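Local coordinates for methanol--corrinoid protein co-methyltransferase (Methanosarcina barkeri, PDB 2I2X) that catalyses methyl transfer from methanol to the cob(I)amide carried by its partner protein MtaC, a step of methanogenesis from methanol, at residues 148-153 against 159-164; 152-157 against 210-215; 170-175 against 220-225; 184-189 against 445-450. All coordinates share one frame; numbering follows the deposited sequence.

Interaction 1 of 4, residues 148-153 against 159-164; sequences EAFEQC and DLLSVE. With ZN (zinc ion), chain Q; K (potassium ion), chain S.
Phe150 reaches from helix 148-153 across three residues of strand 160-163, and its ring carries most of the contact. The helix runs nearly antiparallel to the strand, 159° between their directions with axes 9.5 Å apart at closest. With CG beside its own backbone N (chi1 -75°), the ring slants over the strand, its outer end nearer the strand than Phe150 CB. CD1 comes to CB of Leu161 at 4.1 Å, and farther out CZ meets CB of Val163 at 3.7 Å; both neighbours sit at the ring edge, with Val163 CB in the ring plane. Between them CE1 approaches Ser162 O obliquely at 3.4 Å. Leu161 also brings CD2 near Phe150 O, so it lies against the helix backbone as well. Ser162 turns its hydroxyl to the other side of the strand, where OG bonds to Gly216 O. Ile203 of helix 181-210 packs on Phe150 and Val163. Glu164, which follows Val163, binds zinc through OE1 at 2.1 Å and potassium through OE2 at 2.4 Å. The arrangement is the helix-to-strand half of a beta-alpha-beta unit of the TIM barrel, with a metal ligand following the strand, toward the C-terminal mouth of the barrel.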
# COMPACT_ATOMS: atom_id res chain seq x y z
N GLU A 148 -25.64 6.78 -22.48
CA GLU A 148 -24.80 6.22 -23.54
C GLU A 148 -23.52 5.65 -22.94
O GLU A 148 -23.00 4.64 -23.43
CB GLU A 148 -24.40 7.28 -24.55
CG GLU A 148 -25.46 7.71 -25.53
CD GLU A 148 -24.98 8.82 -26.48
OE1 GLU A 148 -23.86 8.70 -27.05
OE2 GLU A 148 -25.74 9.80 -26.67
N ALA A 149 -23.00 6.29 -21.90
CA ALA A 149 -21.81 5.76 -21.26
C ALA A 149 -22.09 4.37 -20.66
O ALA A 149 -21.31 3.43 -20.88
CB ALA A 149 -21.26 6.73 -20.22
N PHE A 150 -23.21 4.23 -19.96
CA PHE A 150 -23.55 2.95 -19.36
C PHE A 150 -23.72 1.93 -20.47
O PHE A 150 -23.19 0.85 -20.39
CB PHE A 150 -24.83 2.99 -18.52
CG PHE A 150 -24.67 3.65 -17.18
CD1 PHE A 150 -24.16 2.95 -16.09
CD2 PHE A 150 -25.08 4.98 -17.00
CE1 PHE A 150 -24.02 3.55 -14.84
CE2 PHE A 150 -24.93 5.61 -15.74
CZ PHE A 150 -24.39 4.88 -14.66
N GLU A 151 -24.46 2.26 -21.51
CA GLU A 151 -24.73 1.18 -22.44
C GLU A 151 -23.57 0.80 -23.37
O GLU A 151 -23.42 -0.36 -23.74
CB GLU A 151 -26.07 1.36 -23.15
CG GLU A 151 -26.06 1.66 -24.59
CD GLU A 151 -27.50 1.78 -25.11
OE1 GLU A 151 -28.12 0.73 -25.44
OE2 GLU A 151 -28.01 2.93 -25.16
N GLN A 152 -22.72 1.77 -23.68
CA GLN A 152 -21.56 1.52 -24.51
C GLN A 152 -20.55 0.65 -23.78
O GLN A 152 -20.02 -0.29 -24.37
CB GLN A 152 -20.92 2.82 -24.97
CG GLN A 152 -21.71 3.55 -26.03
CD GLN A 152 -21.75 2.79 -27.31
OE1 GLN A 152 -20.70 2.39 -27.84
NE2 GLN A 152 -22.96 2.56 -27.84
N CYS A 153 -20.32 0.94 -22.49
CA CYS A 153 -19.42 0.14 -21.66
C CYS A 153 -19.98 -1.25 -21.47
O CYS A 153 -19.24 -2.24 -21.44
CB CYS A 153 -19.20 0.77 -20.31
SG CYS A 153 -18.23 2.27 -20.43
N ASP A 159 -19.04 -5.82 -16.97
CA ASP A 159 -19.91 -6.84 -16.41
C ASP A 159 -20.86 -6.22 -15.37
O ASP A 159 -22.03 -6.58 -15.29
CB ASP A 159 -19.07 -7.92 -15.75
CG ASP A 159 -18.20 -8.69 -16.74
OD1 ASP A 159 -16.96 -8.69 -16.57
OD2 ASP A 159 -18.73 -9.32 -17.68
N LEU A 160 -20.34 -5.28 -14.58
CA LEU A 160 -21.14 -4.63 -13.54
C LEU A 160 -21.17 -3.15 -13.83
O LEU A 160 -20.18 -2.57 -14.31
CB LEU A 160 -20.57 -4.90 -12.14
CG LEU A 160 -20.12 -6.35 -11.85
CD1 LEU A 160 -19.14 -6.43 -10.68
CD2 LEU A 160 -21.24 -7.32 -11.60
N LEU A 161 -22.31 -2.52 -13.56
CA LEU A 161 -22.48 -1.10 -13.84
C LEU A 161 -22.79 -0.34 -12.56
O LEU A 161 -23.65 -0.77 -11.79
CB LEU A 161 -23.62 -0.89 -14.86
CG LEU A 161 -23.56 -1.66 -16.18
CD1 LEU A 161 -24.81 -1.39 -17.02
CD2 LEU A 161 -22.30 -1.32 -16.97
N SER A 162 -22.11 0.78 -12.34
CA SER A 162 -22.27 1.55 -11.12
C SER A 162 -22.06 3.02 -11.46
O SER A 162 -21.57 3.35 -12.56
CB SER A 162 -21.19 1.16 -10.13
OG SER A 162 -21.55 0.03 -9.35
N VAL A 163 -22.40 3.89 -10.51
CA VAL A 163 -22.08 5.31 -10.59
C VAL A 163 -22.06 5.79 -9.16
O VAL A 163 -22.70 5.19 -8.31
CB VAL A 163 -23.17 6.15 -11.38
CG1 VAL A 163 -24.57 5.83 -10.93
CG2 VAL A 163 -22.92 7.66 -11.22
N GLU A 164 -21.32 6.85 -8.89
CA GLU A 164 -21.44 7.56 -7.63
C GLU A 164 -22.25 8.83 -7.91
O GLU A 164 -21.68 9.84 -8.31
CB GLU A 164 -20.07 7.96 -7.11
CG GLU A 164 -19.02 6.96 -7.43
CD GLU A 164 -17.99 6.82 -6.34
OE1 GLU A 164 -18.01 7.59 -5.38
OE2 GLU A 164 -17.13 5.93 -6.44
ZN ZN Q . -16.78 7.04 -3.74
K K S . -14.85 6.33 -5.74

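Interaction 2 of 4, residues 152-157 against 210-215; sequences QCAENG and TGTISA
The last turn of helix 143-155 lies against the bend that leads into strand 213-215, the backbones coming nearest at Glu155 and Thr210, whose CA atoms are 6.3 Å apart. Gly211, with phi +70° and two bonds back into the final turn of the helix before it, forms a Schellman motif, and the reversal brings Thr210 and Thr212 to the same neighbour, Ala154. The methyl group CB of Ala154 points into the pair of threonines and meets both hydroxyls, OG1 of Thr210 at 3.6 Å and OG1 of Thr212 at 3.7 Å. Thr212 OG1 donates to Thr210 OG1 at 3.0 Å, and the latter also bonds to Ile206 O one turn back in its own helix; the two hydroxyls are thus tied into a chain while the alanine methyl packs against them. Each threonine holds OG1 between its backbone N and carbonyl carbon (chi1 58° and 64°), which puts both methyls beside the backbone N, facing the end of helix 143-155. Thr212 CG2 rests on the carbonyl Ala154 O at 3.5 Å. At the more exposed margin the chain of Glu155 passes Thr210 at about a right angle, CG to CG2 4.0 Å. Leu161 of the neighbouring strand touches both Ala154 and Thr212. The ends of helices 143-155 and 181-210 so lie side by side, at the N-terminal end of the TIM-barrel strands, where alpha-beta loops gather.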
# COMPACT_ATOMS: atom_id res chain seq x y z
N GLN A 152 -22.72 1.77 -23.68
CA GLN A 152 -21.56 1.52 -24.51
C GLN A 152 -20.55 0.65 -23.78
O GLN A 152 -20.02 -0.29 -24.37
CB GLN A 152 -20.92 2.82 -24.97
CG GLN A 152 -21.71 3.55 -26.03
CD GLN A 152 -21.75 2.79 -27.31
OE1 GLN A 152 -20.70 2.39 -27.84
NE2 GLN A 152 -22.96 2.56 -27.84
N CYS A 153 -20.32 0.94 -22.49
CA CYS A 153 -19.42 0.14 -21.66
C CYS A 153 -19.98 -1.25 -21.47
O CYS A 153 -19.24 -2.24 -21.44
CB CYS A 153 -19.20 0.77 -20.31
SG CYS A 153 -18.23 2.27 -20.43
N ALA A 154 -21.31 -1.32 -21.37
CA ALA A 154 -21.98 -2.60 -21.15
C ALA A 154 -21.93 -3.45 -22.40
O ALA A 154 -22.03 -4.65 -22.32
CB ALA A 154 -23.39 -2.37 -20.72
N GLU A 155 -21.78 -2.82 -23.55
CA GLU A 155 -21.77 -3.54 -24.80
C GLU A 155 -20.37 -3.97 -25.17
O GLU A 155 -20.19 -4.73 -26.10
CB GLU A 155 -22.38 -2.69 -25.92
CG GLU A 155 -23.87 -2.95 -26.07
CD GLU A 155 -24.63 -1.90 -26.90
OE1 GLU A 155 -24.03 -1.06 -27.62
OE2 GLU A 155 -25.87 -1.94 -26.83
N ASN A 156 -19.38 -3.49 -24.41
CA ASN A 156 -17.98 -3.64 -24.77
C ASN A 156 -17.09 -4.26 -23.71
O ASN A 156 -15.88 -4.07 -23.74
CB ASN A 156 -17.44 -2.29 -25.21
CG ASN A 156 -17.92 -1.91 -26.61
OD1 ASN A 156 -18.87 -1.14 -26.78
ND2 ASN A 156 -17.27 -2.48 -27.62
N GLY A 157 -17.68 -4.98 -22.77
CA GLY A 157 -16.89 -5.75 -21.80
C GLY A 157 -17.15 -5.52 -20.31
O GLY A 157 -16.75 -6.37 -19.49
N THR A 210 -28.62 -5.29 -22.34
CA THR A 210 -27.27 -5.72 -22.71
C THR A 210 -26.81 -7.00 -22.02
O THR A 210 -25.70 -7.46 -22.26
CB THR A 210 -26.27 -4.62 -22.37
OG1 THR A 210 -26.36 -4.33 -20.96
CG2 THR A 210 -26.56 -3.34 -23.19
N GLY A 211 -27.63 -7.56 -21.14
CA GLY A 211 -27.27 -8.80 -20.43
C GLY A 211 -26.17 -8.58 -19.39
O GLY A 211 -25.44 -9.51 -19.08
N THR A 212 -26.04 -7.36 -18.87
CA THR A 212 -25.06 -7.08 -17.84
C THR A 212 -25.71 -6.89 -16.46
O THR A 212 -26.89 -7.18 -16.25
CB THR A 212 -24.19 -5.90 -18.20
OG1 THR A 212 -25.00 -4.71 -18.28
CG2 THR A 212 -23.44 -6.17 -19.53
N ILE A 213 -24.93 -6.42 -15.49
CA ILE A 213 -25.49 -6.30 -14.16
C ILE A 213 -25.64 -4.89 -13.66
O ILE A 213 -24.71 -4.12 -13.67
CB ILE A 213 -24.83 -7.28 -13.17
CG1 ILE A 213 -25.63 -8.61 -13.27
CG2 ILE A 213 -24.88 -6.73 -11.73
CD1 ILE A 213 -24.80 -9.79 -13.43
N SER A 214 -26.86 -4.57 -13.26
CA SER A 214 -27.12 -3.29 -12.63
C SER A 214 -26.66 -3.45 -11.18
O SER A 214 -27.35 -4.08 -10.37
CB SER A 214 -28.62 -2.96 -12.74
OG SER A 214 -28.94 -1.78 -12.04
N ALA A 215 -25.49 -2.92 -10.85
CA ALA A 215 -24.85 -3.29 -9.61
C ALA A 215 -25.26 -2.45 -8.38
O ALA A 215 -25.68 -3.01 -7.37
CB ALA A 215 -23.34 -3.35 -9.78

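Interaction 3 of 4, residues 170-175 against 220-225; sequences EVFDYA and CAQANT. With ZN (zinc ion), chain Q.
Beside the cobamide pocket and the zinc site, two nearly parallel helices, 18° apart in direction, meet where Phe172 lies over Gln222. CG of Phe172 stands opposite the backbone N across the CA-CB bond (chi1 165°), which carries the ring across to the other helix. There CA of Gln222 sits over the ring centre, 3.7 Å from the centroid, in a CH-pi contact. The ring tip, CZ, comes to Gln222 O at 3.0 Å, a close approach. Gln222 lies along the phenylalanine from the opposite direction, CG against Phe172 CB, and CB of Thr225 packs on Phe172 CE2 at 3.7 Å. Residues 220-224 form a wider pi-type turn, with Thr225 N only weakly bonded to Cys220 O. One water bridges the helices: it donates to Asp173 OD1 at 2.9 Å and to Ala221 O at 2.6 Å, and accepts from Thr225 OG1. All three of these residues line the cobamide pocket, so the water ties its two walls together. At the far side Cys220 SG binds zinc at 2.2 Å and accepts a fairly straight bond from Asn224 ND2 (163°), the sulfur lying near the Asn224 amide plane; Asn224 is thus a second-shell partner of the metal. Glu164 and Cys269 are further zinc ligands. Phe172 also packs on Leu184 and Ser187 of helix 181-210, while Val171 and Tyr174 touch helix 436-450; helix 220-230, following strand 213-216, has Ala223 against helix 240-259.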
# COMPACT_ATOMS: atom_id res chain seq x y z
N GLU A 170 -25.57 19.53 -3.76
CA GLU A 170 -25.48 20.99 -3.57
C GLU A 170 -26.06 21.44 -2.22
O GLU A 170 -25.48 22.29 -1.54
CB GLU A 170 -26.11 21.75 -4.76
CG GLU A 170 -27.67 21.86 -4.82
CD GLU A 170 -28.42 20.51 -4.96
OE1 GLU A 170 -28.35 19.67 -4.03
OE2 GLU A 170 -29.13 20.32 -5.97
N VAL A 171 -27.19 20.87 -1.82
CA VAL A 171 -27.77 21.22 -0.53
C VAL A 171 -27.02 20.57 0.63
O VAL A 171 -26.89 21.18 1.70
CB VAL A 171 -29.30 20.94 -0.46
CG1 VAL A 171 -29.85 21.34 0.91
CG2 VAL A 171 -30.01 21.71 -1.55
N PHE A 172 -26.53 19.35 0.42
CA PHE A 172 -25.66 18.68 1.40
C PHE A 172 -24.41 19.51 1.72
O PHE A 172 -24.06 19.69 2.90
CB PHE A 172 -25.24 17.26 0.96
CG PHE A 172 -24.09 16.71 1.76
CD1 PHE A 172 -24.33 16.02 2.95
CD2 PHE A 172 -22.77 16.98 1.39
CE1 PHE A 172 -23.31 15.57 3.73
CE2 PHE A 172 -21.72 16.54 2.18
CZ PHE A 172 -21.99 15.82 3.35
N ASP A 173 -23.72 19.99 0.68
CA ASP A 173 -22.47 20.74 0.87
C ASP A 173 -22.66 21.98 1.72
O ASP A 173 -21.79 22.32 2.54
CB ASP A 173 -21.88 21.14 -0.46
CG ASP A 173 -21.18 20.00 -1.17
OD1 ASP A 173 -20.77 19.00 -0.52
OD2 ASP A 173 -21.02 20.12 -2.40
N TYR A 174 -23.78 22.68 1.48
CA TYR A 174 -24.22 23.79 2.29
C TYR A 174 -24.57 23.34 3.72
O TYR A 174 -24.01 23.88 4.67
CB TYR A 174 -25.41 24.52 1.62
CG TYR A 174 -26.05 25.61 2.47
CD1 TYR A 174 -27.18 25.33 3.24
CD2 TYR A 174 -25.50 26.91 2.51
CE1 TYR A 174 -27.77 26.31 4.03
CE2 TYR A 174 -26.10 27.92 3.30
CZ TYR A 174 -27.24 27.61 4.06
OH TYR A 174 -27.87 28.56 4.85
N ALA A 175 -25.46 22.36 3.86
CA ALA A 175 -25.88 21.85 5.18
C ALA A 175 -24.75 21.30 6.07
O ALA A 175 -24.74 21.56 7.28
CB ALA A 175 -26.96 20.80 5.02
N CYS A 220 -21.37 8.35 -1.68
CA CYS A 220 -20.05 8.96 -1.57
C CYS A 220 -20.07 10.48 -1.53
O CYS A 220 -19.40 11.10 -0.71
CB CYS A 220 -19.18 8.55 -2.73
SG CYS A 220 -17.39 8.60 -2.28
N ALA A 221 -20.87 11.06 -2.42
CA ALA A 221 -20.93 12.50 -2.60
C ALA A 221 -21.48 13.23 -1.38
O ALA A 221 -21.33 14.44 -1.27
CB ALA A 221 -21.71 12.85 -3.87
N GLN A 222 -22.09 12.50 -0.45
CA GLN A 222 -22.70 13.11 0.74
C GLN A 222 -22.16 12.45 2.00
O GLN A 222 -21.31 13.02 2.65
CB GLN A 222 -24.25 13.07 0.71
CG GLN A 222 -24.90 13.84 -0.48
CD GLN A 222 -26.36 13.43 -0.74
OE1 GLN A 222 -26.71 12.25 -0.66
NE2 GLN A 222 -27.21 14.40 -1.03
N ALA A 223 -22.64 11.25 2.35
CA ALA A 223 -22.08 10.55 3.50
C ALA A 223 -20.50 10.44 3.58
O ALA A 223 -19.94 10.75 4.65
CB ALA A 223 -22.75 9.19 3.70
N ASN A 224 -19.79 10.09 2.49
CA ASN A 224 -18.33 10.04 2.62
C ASN A 224 -17.70 11.42 2.83
O ASN A 224 -16.75 11.55 3.60
CB ASN A 224 -17.58 9.18 1.55
CG ASN A 224 -17.93 7.65 1.63
OD1 ASN A 224 -18.33 7.12 2.70
ND2 ASN A 224 -17.79 6.96 0.47
N THR A 225 -18.26 12.44 2.16
CA THR A 225 -17.82 13.82 2.38
C THR A 225 -17.95 14.18 3.86
O THR A 225 -17.02 14.73 4.47
CB THR A 225 -18.54 14.88 1.49
OG1 THR A 225 -18.33 14.60 0.09
CG2 THR A 225 -17.97 16.30 1.79
ZN ZN Q . -16.78 7.04 -3.74
O HOH W 1 -19.90 16.51 -1.69

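Interaction 4 of 4, residues 184-189 against 445-450; sequences LLYSIG and TKYKSE
Tyr447 meets Tyr186 ring to ring, the sole residue pair in touch between helical segments 445-450 and 184-189. Ahead of it in the segment, Lys446 extends its chain alongside, with CG 4.1 Å above the centre of the Tyr447 ring, so that the lysine's methylene part covers one face. Tyr447 itself has CG beside its backbone N (chi1 -55°), whereas in Tyr186 CG is trans to the backbone N (chi1 179°); the two side chains slide past one another in opposite directions. Their planes are near parallel, 19° apart, yet the centroids stand 5.7 Å from each other, so the rings barely overlap and touch mainly through CD2 of Tyr186 and CD2 of Tyr447 at 3.6 Å. The phenol oxygen of Tyr447 bonds to Asp180 OD2. Here the C-terminal part of helix 436-450 packs on the early turns of helix 181-210, which, with helix 169-176, lies in the connection between the neighbouring TIM-barrel strands 160-163 and 213-216. Phe454, from the chain just past the segment, touches both tyrosines, and Phe439, Met440 and Cys443 cover Tyr186 from earlier turns of helix 436-450. One turn beyond Lys446, Glu450 closes an intrahelical salt bridge, OE2 to Lys446 NZ 3.1 Å, the ammonium group approaching from above the carboxylate plane. Glu450 OE1 lies very close to Tyr174 OH of helix 169-176, probably a hydrogen bond though modelled too short.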
# COMPACT_ATOMS: atom_id res chain seq x y z
N LEU A 184 -29.40 17.98 6.03
CA LEU A 184 -28.89 16.63 5.79
C LEU A 184 -30.01 15.67 5.39
O LEU A 184 -29.89 14.98 4.37
CB LEU A 184 -28.13 16.11 7.02
CG LEU A 184 -26.61 16.28 7.20
CD1 LEU A 184 -25.91 17.28 6.29
CD2 LEU A 184 -26.31 16.58 8.68
N LEU A 185 -31.08 15.62 6.20
CA LEU A 185 -32.28 14.80 5.91
C LEU A 185 -32.88 15.07 4.53
O LEU A 185 -33.26 14.14 3.79
CB LEU A 185 -33.36 15.03 6.95
CG LEU A 185 -34.23 13.85 7.42
CD1 LEU A 185 -35.47 14.33 8.10
CD2 LEU A 185 -34.60 12.87 6.32
N TYR A 186 -32.93 16.34 4.15
CA TYR A 186 -33.55 16.71 2.91
C TYR A 186 -32.65 16.35 1.74
O TYR A 186 -33.10 15.67 0.80
CB TYR A 186 -33.92 18.20 2.94
CG TYR A 186 -34.56 18.74 1.69
CD1 TYR A 186 -35.81 18.29 1.26
CD2 TYR A 186 -33.94 19.77 0.96
CE1 TYR A 186 -36.43 18.85 0.11
CE2 TYR A 186 -34.54 20.32 -0.20
CZ TYR A 186 -35.78 19.86 -0.60
OH TYR A 186 -36.35 20.39 -1.72
N SER A 187 -31.40 16.82 1.78
CA SER A 187 -30.43 16.54 0.70
C SER A 187 -30.23 15.08 0.42
O SER A 187 -30.33 14.64 -0.73
CB SER A 187 -29.07 17.19 0.97
OG SER A 187 -28.62 16.91 2.27
N ILE A 188 -29.99 14.31 1.47
CA ILE A 188 -29.67 12.90 1.29
C ILE A 188 -30.94 12.06 1.17
O ILE A 188 -31.16 11.34 0.19
CB ILE A 188 -28.77 12.36 2.47
CG1 ILE A 188 -27.53 13.25 2.69
CG2 ILE A 188 -28.43 10.91 2.26
CD1 ILE A 188 -26.77 12.94 3.97
N GLY A 189 -31.75 12.12 2.21
CA GLY A 189 -32.99 11.33 2.25
C GLY A 189 -33.99 11.68 1.17
O GLY A 189 -34.54 10.80 0.54
N THR A 445 -38.63 25.83 0.01
CA THR A 445 -38.54 27.27 0.08
C THR A 445 -37.31 27.72 0.88
O THR A 445 -36.61 28.64 0.47
CB THR A 445 -39.88 28.00 0.51
OG1 THR A 445 -39.81 28.42 1.87
CG2 THR A 445 -41.12 27.12 0.26
N LYS A 446 -37.03 27.06 1.99
CA LYS A 446 -35.78 27.36 2.72
C LYS A 446 -34.48 27.26 1.87
O LYS A 446 -33.71 28.20 1.85
CB LYS A 446 -35.67 26.53 4.01
CG LYS A 446 -34.35 26.67 4.77
CD LYS A 446 -34.34 25.71 5.98
CE LYS A 446 -33.05 25.82 6.76
NZ LYS A 446 -32.99 27.04 7.59
N TYR A 447 -34.26 26.15 1.15
CA TYR A 447 -33.03 26.02 0.32
C TYR A 447 -33.02 26.81 -1.00
O TYR A 447 -31.96 27.19 -1.50
CB TYR A 447 -32.55 24.55 0.20
CG TYR A 447 -32.37 24.02 1.59
CD1 TYR A 447 -31.34 24.51 2.41
CD2 TYR A 447 -33.28 23.13 2.15
CE1 TYR A 447 -31.21 24.11 3.71
CE2 TYR A 447 -33.16 22.72 3.45
CZ TYR A 447 -32.11 23.21 4.24
OH TYR A 447 -31.98 22.78 5.55
N LYS A 448 -34.20 27.11 -1.54
CA LYS A 448 -34.29 28.08 -2.63
C LYS A 448 -33.69 29.43 -2.22
O LYS A 448 -32.91 30.03 -2.93
CB LYS A 448 -35.71 28.26 -3.05
CG LYS A 448 -36.15 27.38 -4.19
CD LYS A 448 -37.67 27.54 -4.36
CE LYS A 448 -38.04 28.03 -5.76
NZ LYS A 448 -39.28 27.33 -6.23
N SER A 449 -34.05 29.88 -1.02
CA SER A 449 -33.60 31.16 -0.52
C SER A 449 -32.13 31.08 -0.06
O SER A 449 -31.33 31.96 -0.40
CB SER A 449 -34.55 31.63 0.59
OG SER A 449 -34.00 32.67 1.35
N GLU A 450 -31.77 30.03 0.69
CA GLU A 450 -30.42 29.94 1.27
C GLU A 450 -29.30 29.46 0.36
O GLU A 450 -28.15 29.78 0.61
CB GLU A 450 -30.43 29.12 2.56
CG GLU A 450 -31.34 29.72 3.63
CD GLU A 450 -31.16 29.10 4.99
OE1 GLU A 450 -30.21 28.29 5.18
OE2 GLU A 450 -31.98 29.43 5.88

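From the N terminus, helix 143-155 comes first: interaction 1 closes the short loop from it to strand 160-163, and interaction 2, starting from the same helix, spans the following helices to reach the next strand, 213-216. The strands are neighbours in the sheet, and Leu161 N pairs with Ile213 O across them. Interaction 3 opens after interaction 1 has closed and crosses interaction 2; Glu164 of interaction 1 and Cys220 of interaction 3 share the zinc ion. Interaction 4 opens inside the loops of interactions 2 and 3, crosses both and runs on to the C-terminal helix 436-450. It borders interaction 3 directly, thus joining that helix to the barrel helices beside the cobamide pocket.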